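Local coordinates for protein acyl-coenzyme A oxidase 1 (Yarrowia lipolytica, PDB 5Y9D) that catalyses the FAD-dependent, oxygen-consuming oxidation of saturated acyl-CoAs to 2-trans-enoyl-CoAs with release of hydrogen peroxide, in peroxisomal fatty acid beta-oxidation, at residues Lys540-Leu544 / Ala553-Leu557; Tyr497-Ser502 / Ser530-Leu535; Ala422-Trp426 / Phe562-Arg566. One frame throughout, in Å; residues are numbered along the deposited sequence.

Helix 519-544 ties the set together: interaction 2 uses its middle, where the loop segment 497-502 docks, and interaction 1 uses its C-terminal end, which meets helix 550-556. The next helix, 558-581, carries one half of interaction 3 and reaches back to helix 400-437, so that interactions 1 and 2, in series along the chain, both lie inside the loop closed by interaction 3. Centres are 18 to 20 Å apart. Interactions 2 and 3 touch through Cys-564, which packs on Asn-533 and Ile-534, whereas interaction 1 stays about 5 Å from either at the nearest atoms. Together they join the C-terminal helices to one another and to the C-alpha1 helices.

Interaction 1: residues Lys540-Leu544 / Ala553-Leu557; sequences KYQEL and AFEEL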
loop_
_atom_site.group_PDB
_atom_site.type_symbol
_atom_site.label_atom_id
_atom_site.label_comp_id
_atom_site.label_asym_id
_atom_site.label_seq_id
_atom_site.Cartn_x
_atom_site.Cartn_y
_atom_site.Cartn_z
ATOM N N LYS A 540 15.250 19.796 -24.419
ATOM C CA LYS A 540 13.866 20.152 -24.727
ATOM C C LYS A 540 13.501 21.486 -24.089
ATOM O O LYS A 540 12.761 22.276 -24.669
ATOM C CB LYS A 540 12.882 19.082 -24.265
ATOM C CG LYS A 540 12.957 17.752 -25.010
ATOM C CD LYS A 540 12.276 17.798 -26.377
ATOM C CE LYS A 540 11.655 16.449 -26.743
ATOM N NZ LYS A 540 10.836 16.537 -27.987
ATOM N N TYR A 541 14.024 21.743 -22.901
ATOM C CA TYR A 541 13.675 22.955 -22.154
ATOM C C TYR A 541 14.143 24.172 -22.898
ATOM O O TYR A 541 13.379 25.095 -23.091
ATOM C CB TYR A 541 14.258 22.916 -20.731
ATOM C CG TYR A 541 14.181 24.205 -19.935
ATOM C CD1 TYR A 541 13.042 24.549 -19.196
ATOM C CD2 TYR A 541 15.266 25.060 -19.878
ATOM C CE1 TYR A 541 12.994 25.728 -18.446
ATOM C CE2 TYR A 541 15.227 26.223 -19.128
ATOM C CZ TYR A 541 14.097 26.554 -18.430
ATOM O OH TYR A 541 14.128 27.718 -17.722
ATOM N N GLN A 542 15.396 24.155 -23.332
ATOM C CA GLN A 542 15.973 25.252 -24.134
ATOM C C GLN A 542 15.097 25.608 -25.352
ATOM O O GLN A 542 14.755 26.777 -25.553
ATOM C CB GLN A 542 17.358 24.854 -24.604
ATOM C CG GLN A 542 18.381 24.721 -23.494
ATOM C CD GLN A 542 19.542 23.832 -23.888
ATOM O OE1 GLN A 542 19.360 22.690 -24.322
ATOM N NE2 GLN A 542 20.747 24.351 -23.735
ATOM N N GLU A 543 14.728 24.585 -26.131
ATOM C CA GLU A 543 13.800 24.727 -27.257
ATOM C C GLU A 543 12.477 25.348 -26.819
ATOM O O GLU A 543 11.908 26.149 -27.540
ATOM C CB GLU A 543 13.465 23.375 -27.898
ATOM C CG GLU A 543 14.617 22.587 -28.508
ATOM C CD GLU A 543 14.401 21.078 -28.350
ATOM O OE1 GLU A 543 13.381 20.557 -28.873
ATOM O OE2 GLU A 543 15.237 20.411 -27.682
ATOM N N LEU A 544 11.978 24.953 -25.653
ATOM C CA LEU A 544 10.683 25.442 -25.183
ATOM C C LEU A 544 10.723 26.884 -24.715
ATOM O O LEU A 544 9.815 27.645 -25.018
ATOM C CB LEU A 544 10.129 24.543 -24.090
ATOM C CG LEU A 544 9.609 23.224 -24.655
ATOM C CD1 LEU A 544 9.412 22.176 -23.561
ATOM C CD2 LEU A 544 8.318 23.436 -25.433
ATOM N N ALA A 553 7.313 25.892 -19.443
ATOM C CA ALA A 553 8.202 24.875 -20.010
ATOM C C ALA A 553 8.306 23.663 -19.106
ATOM O O ALA A 553 8.141 22.544 -19.573
ATOM C CB ALA A 553 9.586 25.445 -20.286
ATOM N N PHE A 554 8.571 23.885 -17.817
ATOM C CA PHE A 554 8.727 22.775 -16.840
ATOM C C PHE A 554 7.489 21.915 -16.752
ATOM O O PHE A 554 7.619 20.690 -16.777
ATOM C CB PHE A 554 9.140 23.273 -15.448
ATOM C CG PHE A 554 10.562 23.764 -15.389
ATOM C CD1 PHE A 554 11.609 22.938 -15.770
ATOM C CD2 PHE A 554 10.850 25.047 -14.980
ATOM C CE1 PHE A 554 12.910 23.397 -15.754
ATOM C CE2 PHE A 554 12.150 25.505 -14.952
ATOM C CZ PHE A 554 13.178 24.682 -15.358
ATOM N N GLU A 555 6.304 22.535 -16.705
ATOM C CA GLU A 555 5.033 21.779 -16.778
ATOM C C GLU A 555 4.934 20.918 -18.062
ATOM O O GLU A 555 4.454 19.778 -18.011
ATOM C CB GLU A 555 3.807 22.706 -16.680
ATOM C CG GLU A 555 2.465 21.963 -16.588
ATOM C CD GLU A 555 1.276 22.740 -17.169
ATOM O OE1 GLU A 555 1.114 23.949 -16.844
ATOM O OE2 GLU A 555 0.485 22.123 -17.939
ATOM N N GLU A 556 5.383 21.435 -19.204
ATOM C CA GLU A 556 5.405 20.601 -20.418
ATOM C C GLU A 556 6.307 19.400 -20.191
ATOM O O GLU A 556 5.996 18.298 -20.648
ATOM C CB GLU A 556 5.806 21.379 -21.698
ATOM C CG GLU A 556 4.631 21.716 -22.625
ATOM C CD GLU A 556 3.978 20.493 -23.276
ATOM O OE1 GLU A 556 4.675 19.695 -23.950
ATOM O OE2 GLU A 556 2.750 20.321 -23.141
ATOM N N LEU A 557 7.379 19.630 -19.431
ATOM C CA LEU A 557 8.418 18.629 -19.114
ATOM C C LEU A 557 8.201 17.853 -17.799
ATOM O O LEU A 557 9.075 17.109 -17.364
ATOM C CB LEU A 557 9.816 19.315 -19.111
ATOM C CG LEU A 557 10.645 19.326 -20.417
ATOM C CD1 LEU A 557 9.819 18.999 -21.661
ATOM C CD2 LEU A 557 11.373 20.659 -20.588
#
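Tyr-541 and Phe-554 form the aromatic part of this contact, an offset stack with centroids 4.6 Å apart and planes only 20° from parallel. The overlap is partial: Tyr-541 CE1 sits over one face of the Phe-554 ring, displaced toward its rim, and approaches Phe-554 CZ to 3.3 Å. The tyrosine gets there because its CG stands anti to the backbone N (chi1 170°), which swings the ring across to the second helix although its CB does not point there.

The aliphatic part lies beside the stack. Leu-544 and Leu-557 meet tip to tip, CD1 of Leu-544 lying 3.7 Å from CD1 of Leu-557. The other methyl of Leu-557, CD2, comes to the edge of the tyrosine ring near its plane and rests 3.7 Å from Tyr-541 CB. Ala-553 fills the angle between the two groups: its CB is 3.7 Å from Tyr-541 CD1 and 3.9 Å from Leu-544 CB. At the margin, Lys-540 and Glu-556 contribute only their CB atoms, 4.0 Å from Leu-557 CD1 and 4.1 Å from Leu-544 CD1 respectively.

The chain reverses here: the nearest CA pair is Leu-544 and Ala-553, with eight residues between, and the segments run roughly opposite ways. Leu-557 is where helix 550-556 leaves helical angles. Val-479 of helix 467-486 touches both aromatic residues, so the stack also meets a third helix. The arrangement is an antiparallel helical hairpin, the end of helix 519-544 packing on the short helix 550-556 within the C-terminal helical domain of an acyl-CoA oxidase.

Interaction 2: residues Tyr497-Ser502 / Ser530-Leu535; sequences YVGDKS and SRNNIL
A buried arginine clamps a loop onto a helix: in the C-terminal all-helical part of the acyl-CoA oxidase fold, Arg-531 of helix 519-544 grips the carbonyl of Tyr-497, in a 3-10 segment of the connection between helices 467-486 and 513-516. The grip is side-on, two nitrogens donating to one oxygen: NE at 3.2 Å and NH2 at 3.0 Å from Tyr-497 O. That oxygen lies in the guanidinium plane, but NH2 stands 37° above the carbonyl plane, away from a lone pair. Asp-500 N also donates to Tyr-497 O, which therefore takes three bonds.

The bend at chi3 (-48°) turns the guanidinium into the curve of the loop. Asp-500 O and Lys-501 C lie over one face, and Ser-502 CB approaches NH1 of Arg-531 to 3.4 Å. NH1 has weak links to Thr-528 and Glu-524 on its own helix. A leucine in place of Arg-531 would probably leave Tyr-497 O without two of its three donors and the curve of the loop without its flat filler, setting residues 500-502 freer to move.

Apolar packing backs the clamp: the side chains of Val-498 and Ile-534 cross at about a right angle, Val-498 CG2 3.8 Å from Ile-534 CD1, while Val-498 CG1 lies 4.2 Å from Leu-535 CD2. The tyrosine side chain runs past the arginine in the opposite direction, ring and guanidinium planes 68° apart. Its hydroxyl also bonds to His-568 ND1 of helix 558-581, and at the ring edge Tyr-497 OH and Ser-530 OG share a 2.8 Å hydrogen bond.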
loop_
_atom_site.group_PDB
_atom_site.type_symbol
_atom_site.label_atom_id
_atom_site.label_comp_id
_atom_site.label_asym_id
_atom_site.label_seq_id
_atom_site.Cartn_x
_atom_site.Cartn_y
_atom_site.Cartn_z
ATOM N N TYR A 497 28.907 15.013 -12.137
ATOM C CA TYR A 497 29.068 13.962 -13.125
ATOM C C TYR A 497 28.248 14.249 -14.365
ATOM O O TYR A 497 28.515 13.713 -15.425
ATOM C CB TYR A 497 28.637 12.626 -12.543
ATOM C CG TYR A 497 27.149 12.509 -12.364
ATOM C CD1 TYR A 497 26.531 13.020 -11.246
ATOM C CD2 TYR A 497 26.364 11.894 -13.318
ATOM C CE1 TYR A 497 25.174 12.922 -11.078
ATOM C CE2 TYR A 497 25.004 11.789 -13.154
ATOM C CZ TYR A 497 24.420 12.302 -12.029
ATOM O OH TYR A 497 23.072 12.203 -11.864
ATOM N N VAL A 498 27.233 15.081 -14.220
ATOM C CA VAL A 498 26.349 15.404 -15.325
ATOM C C VAL A 498 27.158 16.039 -16.451
ATOM O O VAL A 498 26.817 15.901 -17.613
ATOM C CB VAL A 498 25.183 16.311 -14.890
ATOM C CG1 VAL A 498 24.346 16.703 -16.090
ATOM C CG2 VAL A 498 24.309 15.591 -13.887
ATOM N N GLY A 499 28.213 16.754 -16.086
ATOM C CA GLY A 499 29.162 17.309 -17.035
ATOM C C GLY A 499 29.976 16.364 -17.914
ATOM O O GLY A 499 30.236 16.681 -19.060
ATOM N N ASP A 500 30.409 15.233 -17.369
ATOM C CA ASP A 500 31.334 14.307 -18.033
ATOM C C ASP A 500 30.785 13.476 -19.196
ATOM O O ASP A 500 29.595 13.250 -19.282
ATOM C CB ASP A 500 31.943 13.370 -16.992
ATOM C CG ASP A 500 32.453 14.107 -15.778
ATOM O OD1 ASP A 500 33.073 15.170 -15.943
ATOM O OD2 ASP A 500 32.239 13.630 -14.653
ATOM N N LYS A 501 31.668 13.022 -20.088
ATOM C CA LYS A 501 31.279 12.067 -21.147
ATOM C C LYS A 501 31.317 10.650 -20.550
ATOM O O LYS A 501 32.178 10.344 -19.707
ATOM C CB LYS A 501 32.226 12.159 -22.355
ATOM C CG LYS A 501 31.525 12.164 -23.715
ATOM C CD LYS A 501 31.943 13.385 -24.557
ATOM C CE LYS A 501 30.810 13.958 -25.410
ATOM N NZ LYS A 501 30.852 15.452 -25.462
ATOM N N SER A 502 30.410 9.777 -20.963
ATOM C CA SER A 502 30.424 8.455 -20.365
ATOM C C SER A 502 31.724 7.731 -20.729
ATOM O O SER A 502 32.286 7.888 -21.820
ATOM C CB SER A 502 29.172 7.615 -20.689
ATOM O OG SER A 502 29.244 6.911 -21.910
ATOM N N SER A 530 21.522 8.538 -15.992
ATOM C CA SER A 530 21.013 9.793 -15.429
ATOM C C SER A 530 21.424 11.005 -16.278
ATOM O O SER A 530 20.573 11.801 -16.674
ATOM C CB SER A 530 21.464 9.985 -13.984
ATOM O OG SER A 530 20.943 11.198 -13.448
ATOM N N ARG A 531 22.715 11.143 -16.549
ATOM C CA ARG A 531 23.238 12.329 -17.278
ATOM C C ARG A 531 22.528 12.555 -18.608
ATOM O O ARG A 531 22.150 13.677 -18.949
ATOM C CB ARG A 531 24.745 12.182 -17.512
ATOM C CG ARG A 531 25.350 12.966 -18.676
ATOM C CD ARG A 531 26.653 12.298 -19.092
ATOM N NE ARG A 531 27.454 12.044 -17.890
ATOM C CZ ARG A 531 28.035 10.895 -17.546
ATOM N NH1 ARG A 531 27.983 9.815 -18.328
ATOM N NH2 ARG A 531 28.720 10.845 -16.409
ATOM N N ASN A 532 22.360 11.475 -19.350
ATOM C CA ASN A 532 21.724 11.525 -20.655
ATOM C C ASN A 532 20.253 11.963 -20.586
ATOM O O ASN A 532 19.828 12.799 -21.369
ATOM C CB ASN A 532 21.831 10.156 -21.343
ATOM C CG ASN A 532 23.243 9.820 -21.800
ATOM O OD1 ASN A 532 24.221 10.560 -21.568
ATOM N ND2 ASN A 532 23.358 8.677 -22.452
ATOM N N ASN A 533 19.476 11.389 -19.667
ATOM C CA ASN A 533 18.109 11.888 -19.424
ATOM C C ASN A 533 18.089 13.360 -19.030
ATOM O O ASN A 533 17.271 14.124 -19.553
ATOM C CB ASN A 533 17.386 11.079 -18.363
ATOM C CG ASN A 533 16.870 9.761 -18.899
ATOM O OD1 ASN A 533 17.650 8.847 -19.215
ATOM N ND2 ASN A 533 15.550 9.645 -18.996
ATOM N N ILE A 534 18.984 13.763 -18.135
ATOM C CA ILE A 534 18.991 15.158 -17.712
ATOM C C ILE A 534 19.360 16.051 -18.878
ATOM O O ILE A 534 18.712 17.084 -19.075
ATOM C CB ILE A 534 20.005 15.444 -16.598
ATOM C CG1 ILE A 534 19.571 14.786 -15.303
ATOM C CG2 ILE A 534 20.137 16.945 -16.373
ATOM C CD1 ILE A 534 20.729 14.398 -14.415
ATOM N N LEU A 535 20.413 15.665 -19.620
ATOM C CA LEU A 535 20.921 16.479 -20.743
ATOM C C LEU A 535 19.909 16.573 -21.863
ATOM O O LEU A 535 19.773 17.620 -22.473
ATOM C CB LEU A 535 22.299 15.989 -21.255
ATOM C CG LEU A 535 23.511 16.358 -20.347
ATOM C CD1 LEU A 535 24.867 15.891 -20.855
ATOM C CD2 LEU A 535 23.587 17.834 -20.088
#

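Interaction 3: residues Ala422-Trp426 / Phe562-Arg566; sequences AFTTW and FQCAR
Phe-423 is the bump of this contact, and the hollow it enters lies between Ala-565 and Arg-566. Its ring end bears directly on the backbone: CZ of Phe-423 lies 3.3 Å from Arg-566 CA, and CE2 lies 3.5 Å from Ala-565 C. The walls of the hollow are side-chain carbons. On one side Ala-565 CB meets the ring edge, in plane, 3.7 Å from Phe-423 CE2; on the other, Arg-566 CG comes within 3.5 Å of Phe-423 CE1. The side chains of Phe-423 and Arg-566 cross at about a right angle, the arginine chain touching with CB and CG only, while its guanidinium goes to a salt bridge with Asp-607.

A second bump comes from the opposite helix. Phe-562, its CG anti to the backbone N (chi1 176°), sends CE1 into the corner between Phe-423 and Trp-426, 4.1 Å from Phe-423 CE1 and 3.9 Å from Trp-426 CZ3. The two phenylalanine rings meet obliquely, planes inclined at 58°.

The short helical segments cross at 76° with axes 12.0 Å apart, a separation that these large aromatic side chains bridge. Trp-426 NE1 is hydrogen-bonded to Gln-437 of the second subunit, whose Tyr-356 packs on Phe-562. The arrangement is a steep helix-helix crossing between the C-alpha1 and C-terminal helical domains of an acyl-CoA oxidase, beside the dimer interface, with the Trp-426 side chain about 8 Å from a bound FAD.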
loop_
_atom_site.group_PDB
_atom_site.type_symbol
_atom_site.label_atom_id
_atom_site.label_comp_id
_atom_site.label_asym_id
_atom_site.label_seq_id
_atom_site.Cartn_x
_atom_site.Cartn_y
_atom_site.Cartn_z
ATOM N N ALA A 422 11.116 11.877 -1.429
ATOM C CA ALA A 422 10.075 11.203 -2.166
ATOM C C ALA A 422 10.408 9.735 -2.407
ATOM O O ALA A 422 9.637 8.847 -2.069
ATOM C CB ALA A 422 9.768 11.927 -3.473
ATOM N N PHE A 423 11.563 9.460 -2.968
ATOM C CA PHE A 423 11.847 8.083 -3.374
ATOM C C PHE A 423 12.091 7.176 -2.199
ATOM O O PHE A 423 11.583 6.022 -2.206
ATOM C CB PHE A 423 12.975 8.020 -4.393
ATOM C CG PHE A 423 12.616 8.706 -5.668
ATOM C CD1 PHE A 423 11.637 8.172 -6.480
ATOM C CD2 PHE A 423 13.198 9.914 -6.024
ATOM C CE1 PHE A 423 11.271 8.802 -7.656
ATOM C CE2 PHE A 423 12.825 10.558 -7.196
ATOM C CZ PHE A 423 11.855 10.006 -8.019
ATOM N N THR A 424 12.813 7.662 -1.184
ATOM C CA THR A 424 12.969 6.834 -0.011
ATOM C C THR A 424 11.683 6.542 0.725
ATOM O O THR A 424 11.532 5.426 1.164
ATOM C CB THR A 424 14.028 7.303 0.951
ATOM O OG1 THR A 424 13.716 8.605 1.452
ATOM C CG2 THR A 424 15.395 7.249 0.235
ATOM N N THR A 425 10.740 7.484 0.809
ATOM C CA THR A 425 9.447 7.198 1.463
ATOM C C THR A 425 8.522 6.279 0.617
ATOM O O THR A 425 7.851 5.422 1.148
ATOM C CB THR A 425 8.698 8.480 1.899
ATOM O OG1 THR A 425 8.371 9.322 0.761
ATOM C CG2 THR A 425 9.557 9.229 2.897
ATOM N N TRP A 426 8.508 6.444 -0.695
ATOM C CA TRP A 426 7.870 5.441 -1.537
ATOM C C TRP A 426 8.513 4.054 -1.445
ATOM O O TRP A 426 7.812 3.035 -1.503
ATOM C CB TRP A 426 7.892 5.848 -2.994
ATOM C CG TRP A 426 6.774 6.722 -3.428
ATOM C CD1 TRP A 426 5.505 6.727 -2.972
ATOM C CD2 TRP A 426 6.842 7.703 -4.458
ATOM N NE1 TRP A 426 4.765 7.670 -3.655
ATOM C CE2 TRP A 426 5.565 8.270 -4.581
ATOM C CE3 TRP A 426 7.867 8.149 -5.298
ATOM C CZ2 TRP A 426 5.281 9.269 -5.488
ATOM C CZ3 TRP A 426 7.578 9.124 -6.227
ATOM C CH2 TRP A 426 6.293 9.689 -6.303
ATOM N N PHE A 562 10.228 14.022 -13.639
ATOM C CA PHE A 562 10.085 12.835 -12.803
ATOM C C PHE A 562 11.161 11.818 -13.135
ATOM O O PHE A 562 11.899 11.394 -12.258
ATOM C CB PHE A 562 8.698 12.178 -12.939
ATOM C CG PHE A 562 8.554 10.895 -12.154
ATOM C CD1 PHE A 562 8.214 10.917 -10.799
ATOM C CD2 PHE A 562 8.781 9.672 -12.751
ATOM C CE1 PHE A 562 8.086 9.728 -10.073
ATOM C CE2 PHE A 562 8.664 8.489 -12.037
ATOM C CZ PHE A 562 8.327 8.513 -10.702
ATOM N N GLN A 563 11.256 11.439 -14.399
ATOM C CA GLN A 563 12.278 10.478 -14.812
ATOM C C GLN A 563 13.659 10.829 -14.296
ATOM O O GLN A 563 14.376 9.959 -13.790
ATOM C CB GLN A 563 12.311 10.338 -16.313
ATOM C CG GLN A 563 11.352 9.274 -16.824
ATOM C CD GLN A 563 11.912 7.878 -16.598
ATOM O OE1 GLN A 563 12.111 7.443 -15.448
ATOM N NE2 GLN A 563 12.193 7.173 -17.689
ATOM N N CYS A 564 14.013 12.104 -14.357
ATOM C CA CYS A 564 15.355 12.507 -14.007
ATOM C C CYS A 564 15.597 12.416 -12.513
ATOM O O CYS A 564 16.650 11.966 -12.064
ATOM C CB CYS A 564 15.622 13.921 -14.530
ATOM S SG CYS A 564 15.473 14.014 -16.336
ATOM N N ALA A 565 14.598 12.828 -11.745
ATOM C CA ALA A 565 14.669 12.764 -10.307
ATOM C C ALA A 565 14.897 11.337 -9.947
ATOM O O ALA A 565 15.751 11.018 -9.132
ATOM C CB ALA A 565 13.374 13.256 -9.686
ATOM N N ARG A 566 14.138 10.471 -10.596
ATOM C CA ARG A 566 14.145 9.071 -10.254
ATOM C C ARG A 566 15.472 8.429 -10.495
ATOM O O ARG A 566 15.958 7.806 -9.586
ATOM C CB ARG A 566 13.080 8.273 -11.018
ATOM C CG ARG A 566 12.694 6.992 -10.277
ATOM C CD ARG A 566 12.636 5.814 -11.189
ATOM N NE ARG A 566 11.294 5.582 -11.675
ATOM C CZ ARG A 566 11.016 4.876 -12.774
ATOM N NH1 ARG A 566 12.013 4.365 -13.509
ATOM N NH2 ARG A 566 9.739 4.686 -13.142
#